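Local coordinates for protein fatty acyl CoA synthetase FADD13 (FATTY-ACYL-CoA SYNTHETASE) (Mycobacterium tuberculosis, PDB 3R44) that belongs to the ANL superfamily of AMP-binding enzymes, built from a large N-terminal region and a smaller C-terminal domain, at residues A[72-77]-A[126-131]; A[249-254]-A[307-312]; A[469-474]-A[486-491]. All blocks are in the same frame, centred on the assembly; numbering follows the deposited sequence.

Contact 1 of 3, residues A[72-77]-A[126-131]; sequences ALLMPN and APVIDA
Leu74 reaches Ile129 and Val128 through a single methyl group, its CD2. The closer approach is methyl to methyl, with Leu74 CD2 3.7 Å from Ile129 CD1; the two side chains run past each other in opposite senses, and the same Leu74 CD2 also lies 4.1 Å from Ile129 CG1. Val128 meets it from another direction, crossing Leu74 at about a right angle, with its CG1 4.1 Å from Leu74 CD2. Only carbon is involved, so shape and exclusion of water hold the group together. Behind these methyls the backbones stay well apart, Leu74 CA and Ile129 CA being 9.2 Å from each other. Leucine suits this place because, with CG anti to the backbone N (chi1 -172°), its long branched end spans much of the gap; Ile129 and Val128 offer branched aliphatic ends that meet the leucine methyl without placing a polar atom there. Val107 of helix 104-114 touches both Leu74 and Val128, while Ile129 also rests on Val119 and Tyr121 of strand 118-121. Strand 70-74 runs between strands 94-97 and 118-121 of a parallel four-stranded sheet; helices 126-134 and 104-114 pack on the Leu74 side, whereas Leu73 meets helix 79-91.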
loop_
_atom_site.group_PDB
_atom_site.type_symbol
_atom_site.label_atom_id
_atom_site.label_comp_id
_atom_site.label_asym_id
_atom_site.label_seq_id
_atom_site.Cartn_x
_atom_site.Cartn_y
_atom_site.Cartn_z
ATOM N N ALA A 72 -8.562 16.355 5.177
ATOM C CA ALA A 72 -7.447 15.883 4.349
ATOM C C ALA A 72 -6.131 16.129 5.082
ATOM O O ALA A 72 -5.932 17.166 5.721
ATOM C CB ALA A 72 -7.439 16.589 2.960
ATOM N N LEU A 73 -5.210 15.189 4.910
ATOM C CA LEU A 73 -3.891 15.222 5.557
ATOM C C LEU A 73 -2.841 15.134 4.486
ATOM O O LEU A 73 -2.725 14.105 3.811
ATOM C CB LEU A 73 -3.737 14.090 6.580
ATOM C CG LEU A 73 -4.759 14.046 7.723
ATOM C CD1 LEU A 73 -4.552 12.736 8.534
ATOM C CD2 LEU A 73 -4.670 15.281 8.579
ATOM N N LEU A 74 -2.110 16.227 4.296
ATOM C CA LEU A 74 -1.041 16.292 3.276
ATOM C C LEU A 74 0.269 16.731 3.930
ATOM O O LEU A 74 0.611 17.924 3.953
ATOM C CB LEU A 74 -1.476 17.288 2.178
ATOM C CG LEU A 74 -0.670 17.447 0.896
ATOM C CD1 LEU A 74 -0.603 16.082 0.111
ATOM C CD2 LEU A 74 -1.165 18.597 -0.015
ATOM N N MET A 75 0.957 15.776 4.542
ATOM C CA MET A 75 2.052 16.118 5.407
ATOM C C MET A 75 3.046 14.971 5.564
ATOM O O MET A 75 2.748 13.812 5.264
ATOM C CB MET A 75 1.541 16.538 6.794
ATOM C CG MET A 75 0.785 15.445 7.497
ATOM S SD MET A 75 -0.232 16.071 8.890
ATOM C CE MET A 75 -1.649 16.596 8.002
ATOM N N PRO A 76 4.225 15.316 6.067
ATOM C CA PRO A 76 5.229 14.318 6.324
ATOM C C PRO A 76 4.862 13.444 7.478
ATOM O O PRO A 76 3.995 13.788 8.313
ATOM C CB PRO A 76 6.443 15.123 6.751
ATOM C CG PRO A 76 6.000 16.412 7.079
ATOM C CD PRO A 76 4.738 16.674 6.333
ATOM N N ASN A 77 5.528 12.315 7.548
ATOM C CA ASN A 77 5.338 11.444 8.718
ATOM C C ASN A 77 5.704 12.209 9.994
ATOM O O ASN A 77 6.758 12.884 10.074
ATOM C CB ASN A 77 6.258 10.229 8.599
ATOM C CG ASN A 77 5.738 9.210 7.638
ATOM O OD1 ASN A 77 4.952 9.526 6.731
ATOM N ND2 ASN A 77 6.187 7.979 7.802
ATOM N N ALA A 126 3.488 23.048 0.953
ATOM C CA ALA A 126 3.015 24.438 0.759
ATOM C C ALA A 126 2.923 24.850 -0.734
ATOM O O ALA A 126 1.932 25.490 -1.147
ATOM C CB ALA A 126 3.826 25.419 1.557
ATOM N N PRO A 127 3.891 24.448 -1.566
ATOM C CA PRO A 127 3.754 24.822 -2.963
ATOM C C PRO A 127 2.542 24.225 -3.687
ATOM O O PRO A 127 1.939 24.919 -4.516
ATOM C CB PRO A 127 5.060 24.304 -3.596
ATOM C CG PRO A 127 5.986 24.097 -2.452
ATOM C CD PRO A 127 5.110 23.659 -1.357
ATOM N N VAL A 128 2.197 22.964 -3.413
ATOM C CA VAL A 128 0.982 22.380 -3.978
ATOM C C VAL A 128 -0.277 23.108 -3.515
ATOM O O VAL A 128 -1.143 23.428 -4.335
ATOM C CB VAL A 128 0.855 20.835 -3.682
ATOM C CG1 VAL A 128 -0.569 20.384 -3.656
ATOM C CG2 VAL A 128 1.672 20.033 -4.704
ATOM N N ILE A 129 -0.358 23.385 -2.217
ATOM C CA ILE A 129 -1.531 24.030 -1.655
ATOM C C ILE A 129 -1.648 25.441 -2.215
ATOM O O ILE A 129 -2.743 25.887 -2.582
ATOM C CB ILE A 129 -1.493 24.052 -0.101
ATOM C CG1 ILE A 129 -1.629 22.652 0.469
ATOM C CG2 ILE A 129 -2.554 25.054 0.437
ATOM C CD1 ILE A 129 -2.945 21.851 0.047
ATOM N N ASP A 130 -0.521 26.142 -2.313
ATOM C CA ASP A 130 -0.522 27.490 -2.886
ATOM C C ASP A 130 -1.060 27.490 -4.310
ATOM O O ASP A 130 -1.933 28.289 -4.652
ATOM C CB ASP A 130 0.888 28.089 -2.872
ATOM C CG ASP A 130 1.339 28.491 -1.465
ATOM O OD1 ASP A 130 0.511 28.489 -0.523
ATOM O OD2 ASP A 130 2.533 28.789 -1.287
ATOM N N ALA A 131 -0.560 26.557 -5.120
ATOM C CA ALA A 131 -0.998 26.427 -6.508
ATOM C C ALA A 131 -2.518 26.171 -6.520
ATOM O O ALA A 131 -3.256 26.774 -7.305
ATOM C CB ALA A 131 -0.231 25.286 -7.215
#

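Contact 2 of 3, residues A[249-254]-A[307-312]; sequences KVWSLI and KNIEVV
Trp251 and Lys307 mark the nearest backbone approach, yet their CA atoms are 12.7 Å apart, so a helix and the turn leading into a strand meet here through side chains, not backbone. The indole of Trp251 supplies most of the reach from helix 247-256, and its six-membered ring receives both partners. Lys307 comes over one face, its chain running past the tryptophan in the opposite sense. Its CE lies 3.8 Å above the ring plane, displaced toward the rim, and makes a CH-pi contact at 4.1 Å from the Trp251 ring centroid. The chain is extended through chi3 and bends at the last torsion (chi4 75°), which places NZ 4.9 Å from that centroid and only 14° off the ring normal, a cation-pi geometry. NZ is not left to the ring alone: it donates to Phe278 O and makes a second cation-pi contact with the Phe278 ring. Ile309 suits its place because its extended CG1-CD1 arm reaches the ring carbons obliquely, CD1 lying 3.8 Å from Trp251 CH2; its own neighbours include Phe286 and Phe289. Between Lys307 and Ile309, both of which touch Trp251, Asn308 takes the positive phi that asparagine tolerates well and is the C-prime residue of a Schellman motif closing helix 298-306; strand 310-316 of the large mixed sheet follows. On the five-membered ring, Trp251 NE1 is hydrogen-bonded to Met272 O, which helps fix the ring's orientation. Tryptophan thus suits a buried site between secondary elements: a broad apolar plate with one polar N-H. Lysine adds methylenes that pack like a hydrocarbon and a charge whose partial burial is probably eased by two aromatic rings and a backbone carbonyl, making this a contact part dispersive and part electrostatic.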
loop_
_atom_site.group_PDB
_atom_site.type_symbol
_atom_site.label_atom_id
_atom_site.label_comp_id
_atom_site.label_asym_id
_atom_site.label_seq_id
_atom_site.Cartn_x
_atom_site.Cartn_y
_atom_site.Cartn_z
ATOM N N LYS A 249 21.803 5.827 7.429
ATOM C CA LYS A 249 21.475 6.175 8.810
ATOM C C LYS A 249 20.581 5.135 9.475
ATOM O O LYS A 249 20.426 5.140 10.719
ATOM C CB LYS A 249 20.763 7.536 8.885
ATOM C CG LYS A 249 21.589 8.703 8.375
ATOM C CD LYS A 249 21.249 9.992 9.133
ATOM C CE LYS A 249 22.121 11.157 8.647
ATOM N NZ LYS A 249 21.297 11.896 7.607
ATOM N N VAL A 250 19.990 4.233 8.699
ATOM C CA VAL A 250 18.941 3.352 9.251
ATOM C C VAL A 250 19.447 2.271 10.210
ATOM O O VAL A 250 18.800 1.983 11.216
ATOM C CB VAL A 250 18.052 2.776 8.133
ATOM C CG1 VAL A 250 18.832 1.897 7.233
ATOM C CG2 VAL A 250 16.764 2.062 8.688
ATOM N N TRP A 251 20.620 1.703 9.945
ATOM C CA TRP A 251 21.105 0.629 10.822
ATOM C C TRP A 251 21.428 1.186 12.197
ATOM O O TRP A 251 21.213 0.515 13.183
ATOM C CB TRP A 251 22.301 -0.121 10.237
ATOM C CG TRP A 251 21.937 -1.076 9.116
ATOM C CD1 TRP A 251 22.250 -0.928 7.810
ATOM C CD2 TRP A 251 21.160 -2.278 9.209
ATOM N NE1 TRP A 251 21.739 -1.969 7.072
ATOM C CE2 TRP A 251 21.031 -2.790 7.893
ATOM C CE3 TRP A 251 20.513 -2.937 10.250
ATOM C CZ2 TRP A 251 20.342 -3.973 7.607
ATOM C CZ3 TRP A 251 19.817 -4.125 9.966
ATOM C CH2 TRP A 251 19.731 -4.619 8.660
ATOM N N SER A 252 21.992 2.387 12.260
ATOM C CA SER A 252 22.284 3.037 13.534
ATOM C C SER A 252 21.004 3.204 14.336
ATOM O O SER A 252 20.980 3.090 15.547
ATOM C CB SER A 252 22.880 4.432 13.290
ATOM O OG SER A 252 23.284 5.022 14.509
ATOM N N LEU A 253 19.938 3.527 13.632
ATOM C CA LEU A 253 18.678 3.819 14.260
ATOM C C LEU A 253 18.140 2.510 14.789
ATOM O O LEU A 253 17.610 2.464 15.904
ATOM C CB LEU A 253 17.715 4.426 13.226
ATOM C CG LEU A 253 16.273 4.632 13.708
ATOM C CD1 LEU A 253 16.233 5.410 15.044
ATOM C CD2 LEU A 253 15.366 5.306 12.620
ATOM N N ILE A 254 18.258 1.459 13.981
ATOM C CA ILE A 254 17.778 0.120 14.338
ATOM C C ILE A 254 18.505 -0.400 15.611
ATOM O O ILE A 254 17.887 -0.972 16.532
ATOM C CB ILE A 254 17.956 -0.833 13.139
ATOM C CG1 ILE A 254 16.805 -0.653 12.142
ATOM C CG2 ILE A 254 18.097 -2.300 13.567
ATOM C CD1 ILE A 254 17.043 -1.387 10.811
ATOM N N LYS A 307 22.575 -12.995 8.606
ATOM C CA LYS A 307 22.633 -11.964 9.661
ATOM C C LYS A 307 21.538 -12.230 10.717
ATOM O O LYS A 307 21.297 -11.386 11.580
ATOM C CB LYS A 307 22.498 -10.559 9.060
ATOM C CG LYS A 307 22.917 -9.337 9.931
ATOM C CD LYS A 307 22.919 -7.965 9.106
ATOM C CE LYS A 307 22.739 -6.657 9.976
ATOM N NZ LYS A 307 24.020 -6.322 10.740
ATOM N N ASN A 308 20.920 -13.418 10.649
ATOM C CA ASN A 308 19.781 -13.811 11.490
ATOM C C ASN A 308 18.582 -12.868 11.398
ATOM O O ASN A 308 17.952 -12.561 12.418
ATOM C CB ASN A 308 20.169 -13.945 12.960
ATOM C CG ASN A 308 21.196 -15.001 13.177
ATOM O OD1 ASN A 308 22.389 -14.717 13.371
ATOM N ND2 ASN A 308 20.749 -16.250 13.129
ATOM N N ILE A 309 18.301 -12.386 10.194
ATOM C CA ILE A 309 17.140 -11.515 9.974
ATOM C C ILE A 309 16.252 -12.154 8.966
ATOM O O ILE A 309 16.729 -12.540 7.903
ATOM C CB ILE A 309 17.540 -10.103 9.501
ATOM C CG1 ILE A 309 18.427 -9.435 10.577
ATOM C CG2 ILE A 309 16.300 -9.245 9.108
ATOM C CD1 ILE A 309 19.093 -8.123 10.078
ATOM N N GLU A 310 14.954 -12.222 9.272
ATOM C CA GLU A 310 13.994 -12.858 8.363
ATOM C C GLU A 310 13.196 -11.822 7.594
ATOM O O GLU A 310 13.296 -10.642 7.878
ATOM C CB GLU A 310 13.105 -13.817 9.130
ATOM C CG GLU A 310 13.905 -15.086 9.444
ATOM C CD GLU A 310 13.142 -16.151 10.176
ATOM O OE1 GLU A 310 12.218 -15.826 10.943
ATOM O OE2 GLU A 310 13.494 -17.338 10.005
ATOM N N VAL A 311 12.403 -12.271 6.626
ATOM C CA VAL A 311 11.604 -11.365 5.829
ATOM C C VAL A 311 10.181 -11.913 5.739
ATOM O O VAL A 311 9.990 -13.100 5.467
ATOM C CB VAL A 311 12.222 -11.164 4.413
ATOM C CG1 VAL A 311 11.459 -10.134 3.654
ATOM C CG2 VAL A 311 13.697 -10.675 4.532
ATOM N N VAL A 312 9.201 -11.067 6.037
ATOM C CA VAL A 312 7.790 -11.350 5.787
ATOM C C VAL A 312 7.367 -10.567 4.537
ATOM O O VAL A 312 7.737 -9.392 4.353
ATOM C CB VAL A 312 6.927 -10.957 7.005
ATOM C CG1 VAL A 312 5.402 -10.983 6.672
ATOM C CG2 VAL A 312 7.376 -11.827 8.243
#

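Contact 3 of 3, residues A[469-474]-A[486-491]; sequences QQIVEY and KKVIFA
Ile471 faces Val488 and Phe490 from helix 468-478, and both of its branches are used. At CB the side chain divides. CG2, lying anti to the backbone N, heads for the valine and comes within 4.2 Å of Val488 CG2. The other arm leaves through CG1 and extends (chi2 161°) to CD1, which is 4.2 Å from Val488 CG1 and meets the Phe490 ring obliquely, 4.0 Å from CE1 and 4.1 Å from CZ. One residue further along the helix, Val472 slides past Val488 in the opposite direction, with Val472 CG2 3.7 Å from Val488 CG2. The axes of helix 469-474 and strand 487-490 approach to 9.3 Å and run at 138°, more nearly antiparallel than parallel, as expected where a helix links two parallel strands; here the beta-alpha-beta unit is 454-461, 468-478 and 487-490. Ile471 also touches Ile432 of helix 425-432 and Val466. Valine at 488 suits the extended strand and turns both methyls to the helix, while the flat ring of Phe490 gives Ile471 CD1 a wide apolar surface. With only carbon atoms meeting, the interface depends on shape and on partial burial, Ile471 being the buried member, and lacks the directional grip of polar bonds.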
loop_
_atom_site.group_PDB
_atom_site.type_symbol
_atom_site.label_atom_id
_atom_site.label_comp_id
_atom_site.label_asym_id
_atom_site.label_seq_id
_atom_site.Cartn_x
_atom_site.Cartn_y
_atom_site.Cartn_z
ATOM N N GLN A 469 7.424 -14.096 -36.782
ATOM C CA GLN A 469 6.322 -14.917 -37.293
ATOM C C GLN A 469 6.167 -16.209 -36.561
ATOM O O GLN A 469 5.053 -16.732 -36.392
ATOM C CB GLN A 469 6.508 -15.237 -38.774
ATOM C CG GLN A 469 5.964 -14.127 -39.615
ATOM C CD GLN A 469 4.442 -14.185 -39.720
ATOM O OE1 GLN A 469 3.786 -13.153 -39.799
ATOM N NE2 GLN A 469 3.883 -15.392 -39.717
ATOM N N GLN A 470 7.310 -16.748 -36.184
ATOM C CA GLN A 470 7.345 -18.009 -35.491
ATOM C C GLN A 470 6.745 -17.871 -34.094
ATOM O O GLN A 470 5.981 -18.731 -33.657
ATOM C CB GLN A 470 8.783 -18.491 -35.418
ATOM C CG GLN A 470 9.113 -19.246 -34.162
ATOM C CD GLN A 470 10.520 -19.781 -34.181
ATOM O OE1 GLN A 470 11.309 -19.481 -35.098
ATOM N NE2 GLN A 470 10.857 -20.595 -33.180
ATOM N N ILE A 471 7.084 -16.789 -33.383
ATOM C CA ILE A 471 6.484 -16.549 -32.077
ATOM C C ILE A 471 4.977 -16.403 -32.267
ATOM O O ILE A 471 4.207 -16.997 -31.524
ATOM C CB ILE A 471 7.108 -15.275 -31.365
ATOM C CG1 ILE A 471 8.463 -15.612 -30.794
ATOM C CG2 ILE A 471 6.260 -14.765 -30.220
ATOM C CD1 ILE A 471 9.321 -14.363 -30.502
ATOM N N VAL A 472 4.524 -15.652 -33.258
ATOM C CA VAL A 472 3.083 -15.367 -33.288
ATOM C C VAL A 472 2.316 -16.602 -33.714
ATOM O O VAL A 472 1.326 -16.989 -33.084
ATOM C CB VAL A 472 2.722 -14.215 -34.181
ATOM C CG1 VAL A 472 1.187 -14.044 -34.229
ATOM C CG2 VAL A 472 3.401 -12.954 -33.685
ATOM N N GLU A 473 2.797 -17.267 -34.754
ATOM C CA GLU A 473 2.163 -18.526 -35.129
ATOM C C GLU A 473 2.268 -19.541 -33.980
ATOM O O GLU A 473 1.309 -20.240 -33.717
ATOM C CB GLU A 473 2.666 -19.038 -36.476
ATOM C CG GLU A 473 2.043 -18.238 -37.640
ATOM C CD GLU A 473 2.384 -18.812 -39.003
ATOM O OE1 GLU A 473 2.588 -18.016 -39.945
ATOM O OE2 GLU A 473 2.464 -20.055 -39.126
ATOM N N TYR A 474 3.355 -19.546 -33.216
ATOM C CA TYR A 474 3.409 -20.413 -32.021
ATOM C C TYR A 474 2.376 -20.049 -30.961
ATOM O O TYR A 474 1.689 -20.926 -30.434
ATOM C CB TYR A 474 4.781 -20.390 -31.393
ATOM C CG TYR A 474 4.928 -21.261 -30.182
ATOM C CD1 TYR A 474 5.299 -22.595 -30.315
ATOM C CD2 TYR A 474 4.705 -20.764 -28.913
ATOM C CE1 TYR A 474 5.446 -23.412 -29.198
ATOM C CE2 TYR A 474 4.868 -21.553 -27.788
ATOM C CZ TYR A 474 5.228 -22.882 -27.936
ATOM O OH TYR A 474 5.380 -23.679 -26.829
ATOM N N LYS A 486 0.044 -8.249 -30.903
ATOM C CA LYS A 486 -0.135 -7.602 -32.199
ATOM C C LYS A 486 1.155 -6.973 -32.724
ATOM O O LYS A 486 1.229 -6.597 -33.876
ATOM C CB LYS A 486 -1.328 -6.616 -32.213
ATOM C CG LYS A 486 -2.711 -7.329 -32.209
ATOM C CD LYS A 486 -3.924 -6.362 -32.327
ATOM C CE LYS A 486 -5.243 -6.984 -31.842
ATOM N NZ LYS A 486 -5.857 -7.929 -32.827
ATOM N N LYS A 487 2.178 -6.895 -31.893
ATOM C CA LYS A 487 3.504 -6.484 -32.305
ATOM C C LYS A 487 4.470 -7.368 -31.518
ATOM O O LYS A 487 4.234 -7.650 -30.333
ATOM C CB LYS A 487 3.719 -5.011 -31.909
ATOM C CG LYS A 487 4.915 -4.343 -32.494
ATOM N N VAL A 488 5.526 -7.835 -32.151
ATOM C CA VAL A 488 6.614 -8.452 -31.434
ATOM C C VAL A 488 7.857 -7.565 -31.670
ATOM O O VAL A 488 8.223 -7.241 -32.833
ATOM C CB VAL A 488 6.879 -9.911 -31.921
ATOM C CG1 VAL A 488 8.168 -10.428 -31.316
ATOM C CG2 VAL A 488 5.677 -10.849 -31.585
ATOM N N ILE A 489 8.527 -7.190 -30.598
ATOM C CA ILE A 489 9.668 -6.272 -30.667
ATOM C C ILE A 489 10.855 -6.988 -30.047
ATOM O O ILE A 489 10.808 -7.287 -28.889
ATOM C CB ILE A 489 9.399 -4.967 -29.887
ATOM C CG1 ILE A 489 8.323 -4.149 -30.601
ATOM C CG2 ILE A 489 10.680 -4.143 -29.659
ATOM C CD1 ILE A 489 7.769 -3.032 -29.749
ATOM N N PHE A 490 11.894 -7.265 -30.828
ATOM C CA PHE A 490 13.108 -7.832 -30.277
ATOM C C PHE A 490 13.906 -6.704 -29.641
ATOM O O PHE A 490 13.965 -5.589 -30.170
ATOM C CB PHE A 490 13.900 -8.558 -31.348
ATOM C CG PHE A 490 13.252 -9.823 -31.829
ATOM C CD1 PHE A 490 13.159 -10.921 -30.986
ATOM C CD2 PHE A 490 12.741 -9.923 -33.118
ATOM C CE1 PHE A 490 12.548 -12.096 -31.420
ATOM C CE2 PHE A 490 12.137 -11.126 -33.572
ATOM C CZ PHE A 490 12.043 -12.195 -32.707
ATOM N N ALA A 491 14.484 -6.986 -28.485
ATOM C CA ALA A 491 15.340 -6.023 -27.773
ATOM C C ALA A 491 16.577 -6.734 -27.357
ATOM O O ALA A 491 16.554 -7.960 -27.110
ATOM C CB ALA A 491 14.609 -5.488 -26.507
#

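Contacts 1 and 2 are buried and lie within the large AMP-binding region, but they hold different sheets: contact 1 joins a helix to the four-stranded parallel sheet, contact 2 a helix to the approach of a strand in the nine-stranded mixed sheet. Their centres are about 31 Å apart and they do not touch. Contact 3, partly buried, belongs to the C-terminal domain, its centre about 47 Å from that of contact 1 and about 45 Å from that of contact 2. The three share no helix or strand. Chemically, 1 and 3 are alike, aliphatic helix-to-strand packing, with an aromatic ring added in 3. Contact 2 alone brings a charged group over an aromatic face across its segments.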